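Local coordinates for motility hub protein FimV (PDB 4MBQ), which serves as an inner-membrane hub for twitching motility, type IV pilus assembly and activation of the adenylate cyclase CyaB, this piece being a C-terminal cytoplasmic TPR domain, at residues 23-28 with 39-44. Residues are numbered along the deposited sequence; the frame is centred on the assembly and turned at random.
Sequences DLARAY and DILDEV
Leu24 meets Ile40 through its CB, which lies 3.8 Å from Ile40 CD1; the Leu24 side chain also packs on Leu24 of a second subunit and Met31 of a third. Between the two segments the backbones come nearest at Ala25, whose CA is 6.0 Å from Ile40 CA. The short Ala25 methyl enters between two branched side chains, with Leu41 CD2 3.6 Å from its CB and Ile40 CG2 a little farther off at 4.1 Å. Leu41 also touches Ala56, Leu59 and Leu60 of helix 50-62, so one side chain joins all three helices. One turn after Leu24, Tyr28 brings the CD2-CE2 side of its ring against Ile40, where Tyr28 CE2 comes within 3.4 Å of Ile40 CD1. The two side chains cross at about a right angle. Ile40 reaches both Leu24 and Tyr28 because CG1 stands anti to the carbonyl carbon (chi1 -67°) and the chain is extended beyond it, leaving CG2 for Ala25. The phenol oxygen of Tyr28 is hydrogen-bonded to Tyr28 OH of the third subunit. Buried, wholly apolar packing thus joins helices 15-30 and 34-47, whose segments run antiparallel at 159°, a helix pairing consistent with the tetratricopeptide repeat fold of this domain.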
loop_
_atom_site.group_PDB
_atom_site.type_symbol
_atom_site.label_atom_id
_atom_site.label_comp_id
_atom_site.label_asym_id
_atom_site.label_seq_id
_atom_site.Cartn_x
_atom_site.Cartn_y
_atom_site.Cartn_z
ATOM N N ASP B 23 -6.296 2.499 4.356
ATOM C CA ASP B 23 -5.929 2.429 2.945
ATOM C C ASP B 23 -5.047 1.216 2.660
ATOM O O ASP B 23 -5.160 0.600 1.603
ATOM C CB ASP B 23 -5.262 3.726 2.487
ATOM C CG ASP B 23 -6.272 4.805 2.150
ATOM O OD1 ASP B 23 -7.236 4.517 1.408
ATOM O OD2 ASP B 23 -6.113 5.943 2.634
ATOM N N LEU B 24 -4.187 0.866 3.613
ATOM C CA LEU B 24 -3.371 -0.339 3.495
ATOM C C LEU B 24 -4.247 -1.586 3.477
ATOM O O LEU B 24 -3.980 -2.531 2.735
ATOM C CB LEU B 24 -2.357 -0.435 4.638
ATOM C CG LEU B 24 -1.115 0.450 4.551
ATOM C CD1 LEU B 24 -0.092 0.024 5.592
ATOM C CD2 LEU B 24 -0.522 0.405 3.155
ATOM N N ALA B 25 -5.292 -1.584 4.298
ATOM C CA ALA B 25 -6.221 -2.704 4.343
ATOM C C ALA B 25 -6.939 -2.853 3.009
ATOM O O ALA B 25 -7.116 -3.966 2.513
ATOM C CB ALA B 25 -7.222 -2.528 5.475
ATOM N N ARG B 26 -7.353 -1.726 2.435
ATOM C CA ARG B 26 -7.978 -1.718 1.117
ATOM C C ARG B 26 -7.022 -2.277 0.069
ATOM O O ARG B 26 -7.442 -2.945 -0.876
ATOM C CB ARG B 26 -8.419 -0.302 0.730
ATOM C CG ARG B 26 -9.508 0.283 1.626
ATOM C CD ARG B 26 -9.899 1.697 1.203
ATOM N NE ARG B 26 -10.878 2.280 2.118
ATOM C CZ ARG B 26 -10.633 3.300 2.936
ATOM N NH1 ARG B 26 -9.438 3.875 2.948
ATOM N NH2 ARG B 26 -11.590 3.754 3.736
ATOM N N ALA B 27 -5.734 -2.004 0.247
ATOM C CA ALA B 27 -4.710 -2.510 -0.661
ATOM C C ALA B 27 -4.605 -4.030 -0.573
ATOM O O ALA B 27 -4.488 -4.710 -1.594
ATOM C CB ALA B 27 -3.371 -1.863 -0.362
ATOM N N TYR B 28 -4.654 -4.554 0.651
ATOM C CA TYR B 28 -4.595 -5.998 0.874
ATOM C C TYR B 28 -5.798 -6.708 0.267
ATOM O O TYR B 28 -5.674 -7.803 -0.283
ATOM C CB TYR B 28 -4.503 -6.315 2.371
ATOM C CG TYR B 28 -3.089 -6.414 2.899
ATOM C CD1 TYR B 28 -2.417 -7.628 2.910
ATOM C CD2 TYR B 28 -2.429 -5.296 3.389
ATOM C CE1 TYR B 28 -1.124 -7.725 3.393
ATOM C CE2 TYR B 28 -1.135 -5.383 3.872
ATOM C CZ TYR B 28 -0.490 -6.599 3.873
ATOM O OH TYR B 28 0.796 -6.688 4.355
ATOM N N ASP B 39 -5.730 -8.453 9.838
ATOM C CA ASP B 39 -4.730 -8.101 10.843
ATOM C C ASP B 39 -4.579 -6.586 10.962
ATOM O O ASP B 39 -4.478 -6.046 12.064
ATOM C CB ASP B 39 -3.380 -8.740 10.510
ATOM C CG ASP B 39 -3.436 -10.256 10.504
ATOM O OD1 ASP B 39 -4.462 -10.816 10.944
ATOM O OD2 ASP B 39 -2.450 -10.888 10.068
ATOM N N ILE B 40 -4.573 -5.907 9.820
ATOM C CA ILE B 40 -4.457 -4.453 9.789
ATOM C C ILE B 40 -5.710 -3.776 10.334
ATOM O O ILE B 40 -5.624 -2.801 11.082
ATOM C CB ILE B 40 -4.191 -3.943 8.361
ATOM C CG1 ILE B 40 -2.809 -4.386 7.889
ATOM C CG2 ILE B 40 -4.292 -2.431 8.302
ATOM C CD1 ILE B 40 -2.365 -3.701 6.617
ATOM N N LEU B 41 -6.873 -4.295 9.951
ATOM C CA LEU B 41 -8.145 -3.738 10.398
ATOM C C LEU B 41 -8.356 -3.904 11.902
ATOM O O LEU B 41 -9.035 -3.092 12.531
ATOM C CB LEU B 41 -9.309 -4.356 9.620
ATOM C CG LEU B 41 -9.402 -3.910 8.157
ATOM C CD1 LEU B 41 -10.418 -4.741 7.387
ATOM C CD2 LEU B 41 -9.745 -2.430 8.079
ATOM N N ASP B 42 -7.771 -4.954 12.474
ATOM C CA ASP B 42 -7.835 -5.171 13.919
ATOM C C ASP B 42 -7.184 -3.996 14.636
ATOM O O ASP B 42 -7.623 -3.584 15.707
ATOM C CB ASP B 42 -7.133 -6.478 14.301
ATOM C CG ASP B 42 -7.251 -6.796 15.781
ATOM O OD1 ASP B 42 -8.297 -6.472 16.382
ATOM O OD2 ASP B 42 -6.298 -7.375 16.345
ATOM N N GLU B 43 -6.140 -3.450 14.020
ATOM C CA GLU B 43 -5.422 -2.315 14.584
ATOM C C GLU B 43 -6.233 -1.027 14.441
ATOM O O GLU B 43 -6.234 -0.184 15.336
ATOM C CB GLU B 43 -4.052 -2.180 13.920
ATOM C CG GLU B 43 -3.217 -3.450 14.013
ATOM C CD GLU B 43 -1.853 -3.316 13.363
ATOM O OE1 GLU B 43 -1.590 -2.269 12.735
ATOM O OE2 GLU B 43 -1.045 -4.260 13.484
ATOM N N VAL B 44 -6.931 -0.886 13.318
ATOM C CA VAL B 44 -7.795 0.271 13.098
ATOM C C VAL B 44 -8.912 0.334 14.146
ATOM O O VAL B 44 -9.226 1.405 14.673
ATOM C CB VAL B 44 -8.400 0.261 11.678
ATOM C CG1 VAL B 44 -9.369 1.420 11.500
ATOM C CG2 VAL B 44 -7.297 0.319 10.636
#